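Local atomic coordinates of nisin immunity protein (Lactococcus lactis subsp. lactis, PDB entry 5XHB), a protein that helps protect the nisin-producing bacterium against nisin supplied from outside, acting as a lipoprotein of the cell membrane. Residues 28-33 against 93-98; 41-46 against 75-80. One frame throughout, in Å; residues are numbered along the deposited sequence.

Contact 1 (28-33 against 93-98)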
loop_
_atom_site.group_PDB
_atom_site.type_symbol
_atom_site.label_atom_id
_atom_site.label_comp_id
_atom_site.label_asym_id
_atom_site.label_seq_id
_atom_site.Cartn_x
_atom_site.Cartn_y
_atom_site.Cartn_z
ATOM N N PHE A 28 -1.065 9.965 8.161
ATOM C CA PHE A 28 -1.966 8.866 7.833
ATOM C C PHE A 28 -1.956 7.781 8.909
ATOM O O PHE A 28 -0.995 7.628 9.653
ATOM C CB PHE A 28 -1.647 8.264 6.452
ATOM C CG PHE A 28 -0.333 7.495 6.364
ATOM C CD1 PHE A 28 0.887 8.157 6.362
ATOM C CD2 PHE A 28 -0.339 6.113 6.200
ATOM C CE1 PHE A 28 2.090 7.443 6.241
ATOM C CE2 PHE A 28 0.842 5.387 6.070
ATOM C CZ PHE A 28 2.061 6.049 6.085
ATOM N N VAL A 29 -3.065 7.058 9.019
ATOM C CA VAL A 29 -3.107 5.884 9.887
ATOM C C VAL A 29 -2.409 4.722 9.190
ATOM O O VAL A 29 -2.782 4.338 8.078
ATOM C CB VAL A 29 -4.546 5.463 10.235
ATOM C CG1 VAL A 29 -4.541 4.424 11.362
ATOM C CG2 VAL A 29 -5.381 6.691 10.636
ATOM N N THR A 30 -1.406 4.160 9.853
ATOM C CA THR A 30 -0.649 3.042 9.310
ATOM C C THR A 30 -1.262 1.705 9.690
ATOM O O THR A 30 -2.189 1.641 10.499
ATOM C CB THR A 30 0.790 3.014 9.826
ATOM O OG1 THR A 30 0.762 2.626 11.204
ATOM C CG2 THR A 30 1.453 4.391 9.700
ATOM N N ASP A 31 -0.689 0.635 9.140
ATOM C CA ASP A 31 -1.107 -0.721 9.478
ATOM C C ASP A 31 -0.249 -1.296 10.615
ATOM O O ASP A 31 -0.299 -2.501 10.894
ATOM C CB ASP A 31 -1.013 -1.626 8.248
ATOM C CG ASP A 31 -1.883 -2.887 8.379
ATOM O OD1 ASP A 31 -3.015 -2.777 8.884
ATOM O OD2 ASP A 31 -1.421 -3.980 7.978
ATOM N N LYS A 32 0.552 -0.439 11.252
ATOM C CA LYS A 32 1.383 -0.844 12.393
ATOM C C LYS A 32 0.585 -0.831 13.692
ATOM O O LYS A 32 0.336 0.230 14.249
ATOM C CB LYS A 32 2.594 0.085 12.533
ATOM C CG LYS A 32 3.509 0.082 11.326
ATOM C CD LYS A 32 4.462 -1.132 11.332
ATOM C CE LYS A 32 5.385 -1.089 10.105
ATOM N NZ LYS A 32 6.570 -2.022 10.163
ATOM N N GLU A 33 0.200 -2.002 14.192
ATOM C CA GLU A 33 -0.608 -2.036 15.410
ATOM C C GLU A 33 0.267 -1.832 16.638
ATOM O O GLU A 33 1.389 -2.341 16.711
ATOM C CB GLU A 33 -1.382 -3.360 15.514
ATOM C CG GLU A 33 -2.128 -3.525 16.833
ATOM C CD GLU A 33 -2.967 -4.795 16.900
ATOM O OE1 GLU A 33 -2.952 -5.590 15.938
ATOM O OE2 GLU A 33 -3.651 -4.985 17.926
ATOM N N LYS A 93 -0.370 2.991 14.805
ATOM C CA LYS A 93 0.559 4.110 14.700
ATOM C C LYS A 93 0.114 5.052 13.597
ATOM O O LYS A 93 -0.407 4.603 12.578
ATOM C CB LYS A 93 1.982 3.597 14.412
ATOM C CG LYS A 93 3.075 4.673 14.448
ATOM C CD LYS A 93 4.471 4.087 14.068
ATOM C CE LYS A 93 4.988 3.098 15.096
ATOM N NZ LYS A 93 6.274 2.407 14.673
ATOM N N ILE A 94 0.302 6.351 13.811
ATOM C CA ILE A 94 0.099 7.322 12.745
ATOM C C ILE A 94 1.472 7.883 12.373
ATOM O O ILE A 94 2.369 7.947 13.217
ATOM C CB ILE A 94 -0.860 8.471 13.143
ATOM C CG1 ILE A 94 -0.318 9.264 14.340
ATOM C CG2 ILE A 94 -2.288 7.941 13.384
ATOM C CD1 ILE A 94 -1.003 10.607 14.550
ATOM N N LEU A 95 1.628 8.267 11.112
ATOM C CA LEU A 95 2.894 8.797 10.609
ATOM C C LEU A 95 2.623 10.002 9.726
ATOM O O LEU A 95 1.548 10.110 9.151
ATOM C CB LEU A 95 3.654 7.721 9.809
ATOM C CG LEU A 95 4.335 6.568 10.559
ATOM C CD1 LEU A 95 4.938 5.553 9.583
ATOM C CD2 LEU A 95 5.410 7.086 11.539
ATOM N N PRO A 96 3.604 10.907 9.601
ATOM C CA PRO A 96 3.472 12.004 8.634
ATOM C C PRO A 96 3.318 11.447 7.219
ATOM O O PRO A 96 3.813 10.356 6.935
ATOM C CB PRO A 96 4.796 12.783 8.768
ATOM C CG PRO A 96 5.469 12.248 10.002
ATOM C CD PRO A 96 4.908 10.892 10.287
ATOM N N GLU A 97 2.652 12.188 6.346
ATOM C CA GLU A 97 2.452 11.760 4.965
ATOM C C GLU A 97 3.756 11.646 4.193
ATOM O O GLU A 97 3.815 10.975 3.165
ATOM C CB GLU A 97 1.506 12.731 4.241
ATOM C CG GLU A 97 0.058 12.661 4.722
ATOM C CD GLU A 97 -0.686 11.427 4.222
ATOM O OE1 GLU A 97 -0.035 10.514 3.686
ATOM O OE2 GLU A 97 -1.932 11.377 4.352
ATOM N N SER A 98 4.812 12.280 4.693
ATOM C CA SER A 98 6.134 12.108 4.094
ATOM C C SER A 98 6.590 10.645 4.111
ATOM O O SER A 98 7.489 10.255 3.353
ATOM C CB SER A 98 7.156 12.976 4.822
ATOM O OG SER A 98 7.339 12.508 6.145
#
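Phe28 and Leu95 pair through their backbones in both directions. Phe28 N gives its hydrogen to Leu95 O at 2.8 Å, and Leu95 N returns a bond to Phe28 O at 3.1 Å. Further along, Lys93 O takes two bonds from one residue. Thr30 N bonds to Lys93 O. Thr30 OG1 reaches the same Lys93 O at 2.7 Å, from well above the carbonyl plane. The hydroxyl also accepts from Lys32 N, 3.1 Å from Thr30 OG1, which makes an ST turn. Chi1 of Thr30 (72°) sets OG1 between its own N and carbonyl carbon, where it can serve both partners. Beyond the corner at Asp31, Lys93 N bonds to Lys32 O.

The two strands, 25-33 and 90-96, are antiparallel neighbours in the N-terminal sheet. Val29 and Ile94 form a non-hydrogen-bonded pair between these bonds, and their side chains share a face with Phe20 and Met85 close by.

Apolar contacts on the other face start with Phe28 and Leu95, which lie side by side. Ring atom CE1 of Phe28 touches Leu95 CB at 3.9 Å. The methyl CG2 of Thr30 packs on Leu95 CD1 at 3.7 Å, and Val103 from a loop touches both residues.

Polar groups also border the Phe28 ring. Pro96 O meets its edge in plane, 3.5 Å from Phe28 CE1. The Glu97 carboxylate plane is turned only 20° from the ring, and Glu97 OE1 approaches Phe28 CD1 obliquely at 3.7 Å.

Contact 2 (41-46 against 75-80); sequences NSKVKF and IYEASD
Lys43 and Val44 both face Ile75, which makes a classic beta bulge between the antiparallel strands 39-53 and 67-78. Ile75 O accepts from both residues of the bulge: Lys43 N lies at 2.7 Å, and Val44 N is farther away at 3.2 Å. Val44 O receives Ile75 N in return. On the Ser42 side of the bulge, Ser42 and Tyr76 form a non-hydrogen-bonded pair whose side chains diverge, and Glu77 N bonds to Asn41 O.

Val44 and Ile75 point to the same face of the sheet, with their CB atoms 4.2 Å apart. Chi1 of Ile75 (-65°) turns CG1 away from its own carbonyl carbon and beside its backbone N. Ile75 CG1 then meets Phe46 CE1 at 3.9 Å, and the two side chains cross at a slant. Phe20, Tyr22, Leu83 and Met85 also touch Ile75, which is buried.

Tyr76 leaves the opposite side of its strand. Its ring comes obliquely past the Ser42 backbone, with Tyr76 CD2 at 3.6 Å from Ser42 CA. Ser42 CB packs near Tyr76 CD2 and CE2. The phenol OH bonds to Asn74 ND2, and the ring makes an edge-to-face contact with Tyr91.

Lys43 and Glu77 run side by side and point the same way. Glu77 is fully extended, with CG anti to the backbone N (chi1 -175°), while Lys43 bends at chi2 (-66°). Their salt bridge is long, so the ion pair is probably weak. The methylene carbon is nearer than the ammonium: Lys43 CE lies 3.3 Å from Glu77 OE1.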
loop_
_atom_site.group_PDB
_atom_site.type_symbol
_atom_site.label_atom_id
_atom_site.label_comp_id
_atom_site.label_asym_id
_atom_site.label_seq_id
_atom_site.Cartn_x
_atom_site.Cartn_y
_atom_site.Cartn_z
ATOM N N ASN A 41 -0.535 8.290 27.457
ATOM C CA ASN A 41 -1.514 9.365 27.573
ATOM C C ASN A 41 -2.167 9.752 26.247
ATOM O O ASN A 41 -1.503 9.822 25.214
ATOM C CB ASN A 41 -0.854 10.599 28.197
ATOM C CG ASN A 41 -0.251 10.309 29.557
ATOM O OD1 ASN A 41 -0.555 9.290 30.181
ATOM N ND2 ASN A 41 0.603 11.213 30.030
ATOM N N SER A 42 -3.472 10.000 26.273
ATOM C CA SER A 42 -4.119 10.619 25.126
ATOM C C SER A 42 -3.548 12.025 24.927
ATOM O O SER A 42 -3.137 12.677 25.885
ATOM C CB SER A 42 -5.635 10.677 25.314
ATOM O OG SER A 42 -5.982 11.627 26.304
ATOM N N LYS A 43 -3.497 12.471 23.677
ATOM C CA LYS A 43 -3.008 13.799 23.337
ATOM C C LYS A 43 -4.139 14.611 22.742
ATOM O O LYS A 43 -4.162 15.834 22.845
ATOM C CB LYS A 43 -1.843 13.727 22.347
ATOM C CG LYS A 43 -0.518 13.294 22.957
ATOM C CD LYS A 43 0.009 14.330 23.942
ATOM C CE LYS A 43 1.269 13.834 24.648
ATOM N NZ LYS A 43 1.788 14.797 25.674
ATOM N N VAL A 44 -5.070 13.915 22.093
ATOM C CA VAL A 44 -6.236 14.542 21.467
ATOM C C VAL A 44 -7.452 13.661 21.636
ATOM O O VAL A 44 -7.398 12.476 21.316
ATOM C CB VAL A 44 -6.068 14.766 19.950
ATOM C CG1 VAL A 44 -7.190 15.646 19.424
ATOM C CG2 VAL A 44 -4.739 15.373 19.642
ATOM N N LYS A 45 -8.553 14.237 22.106
ATOM C CA LYS A 45 -9.802 13.500 22.169
ATOM C C LYS A 45 -10.685 13.825 20.964
ATOM O O LYS A 45 -10.905 14.989 20.638
ATOM C CB LYS A 45 -10.532 13.803 23.478
ATOM C CG LYS A 45 -9.798 13.291 24.714
ATOM C CD LYS A 45 -10.621 13.540 25.975
ATOM C CE LYS A 45 -9.893 13.085 27.236
ATOM N NZ LYS A 45 -10.625 13.511 28.474
ATOM N N PHE A 46 -11.145 12.783 20.280
ATOM C CA PHE A 46 -12.106 12.915 19.190
ATOM C C PHE A 46 -12.768 11.564 18.972
ATOM O O PHE A 46 -12.246 10.538 19.406
ATOM C CB PHE A 46 -11.433 13.400 17.900
ATOM C CG PHE A 46 -10.723 12.309 17.142
ATOM C CD1 PHE A 46 -9.462 11.884 17.527
ATOM C CD2 PHE A 46 -11.325 11.702 16.051
ATOM C CE1 PHE A 46 -8.811 10.868 16.830
ATOM C CE2 PHE A 46 -10.680 10.683 15.350
ATOM C CZ PHE A 46 -9.429 10.265 15.748
ATOM N N ILE A 75 -6.209 10.299 19.764
ATOM C CA ILE A 75 -4.795 10.114 19.452
ATOM C C ILE A 75 -4.044 9.997 20.766
ATOM O O ILE A 75 -4.270 10.795 21.680
ATOM C CB ILE A 75 -4.233 11.288 18.614
ATOM C CG1 ILE A 75 -4.917 11.330 17.253
ATOM C CG2 ILE A 75 -2.707 11.168 18.447
ATOM C CD1 ILE A 75 -4.328 12.315 16.284
ATOM N N TYR A 76 -3.175 8.993 20.858
ATOM C CA TYR A 76 -2.374 8.721 22.046
ATOM C C TYR A 76 -0.884 8.815 21.771
ATOM O O TYR A 76 -0.438 8.592 20.642
ATOM C CB TYR A 76 -2.652 7.315 22.571
ATOM C CG TYR A 76 -4.084 7.061 22.898
ATOM C CD1 TYR A 76 -4.993 6.737 21.901
ATOM C CD2 TYR A 76 -4.534 7.134 24.205
ATOM C CE1 TYR A 76 -6.314 6.497 22.199
ATOM C CE2 TYR A 76 -5.862 6.897 24.509
ATOM C CZ TYR A 76 -6.743 6.585 23.505
ATOM O OH TYR A 76 -8.064 6.348 23.799
ATOM N N GLU A 77 -0.104 9.087 22.808
ATOM C CA GLU A 77 1.334 8.915 22.681
ATOM C C GLU A 77 1.706 7.513 23.141
ATOM O O GLU A 77 1.254 7.067 24.200
ATOM C CB GLU A 77 2.096 9.973 23.481
ATOM C CG GLU A 77 3.605 9.892 23.269
ATOM C CD GLU A 77 4.359 10.972 24.017
ATOM O OE1 GLU A 77 3.737 11.653 24.861
ATOM O OE2 GLU A 77 5.574 11.135 23.765
ATOM N N ALA A 78 2.514 6.806 22.345
ATOM C CA ALA A 78 2.960 5.470 22.716
ATOM C C ALA A 78 4.263 5.529 23.529
ATOM O O ALA A 78 4.865 6.591 23.677
ATOM C CB ALA A 78 3.142 4.603 21.474
ATOM N N SER A 79 4.708 4.388 24.043
ATOM C CA SER A 79 5.863 4.373 24.940
ATOM C C SER A 79 7.173 4.746 24.240
ATOM O O SER A 79 8.152 5.084 24.907
ATOM C CB SER A 79 5.996 3.001 25.603
ATOM O OG SER A 79 6.206 1.989 24.640
ATOM N N ASP A 80 7.195 4.694 22.909
ATOM C CA ASP A 80 8.388 5.093 22.153
ATOM C C ASP A 80 8.269 6.533 21.637
ATOM O O ASP A 80 9.054 6.972 20.789
ATOM C CB ASP A 80 8.649 4.117 20.993
ATOM C CG ASP A 80 7.620 4.223 19.868
ATOM O OD1 ASP A 80 6.494 4.722 20.096
ATOM O OD2 ASP A 80 7.941 3.786 18.736
#

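In the fold
From the N terminus the chain first forms strands 11-12 and 19-22, then strand 25-33, which carries the first half of contact 1. Strand 39-53 follows and carries the first half of contact 2. The chain then passes through strand 59-60 and returns along 67-78, where contact 2 closes the inner loop. Strand 83-87 comes next, and strand 90-96 closes the outer loop at contact 1. Contact 2 is thus enclosed by contact 1, and the two do not cross. Both join neighbours in the same antiparallel sheet, with strand 83-87 between 90-96 and 67-78. Their centres lie about 14 Å apart, and they meet where Ile94 CD1 packs on Ile75 CD1 at 4.1 Å.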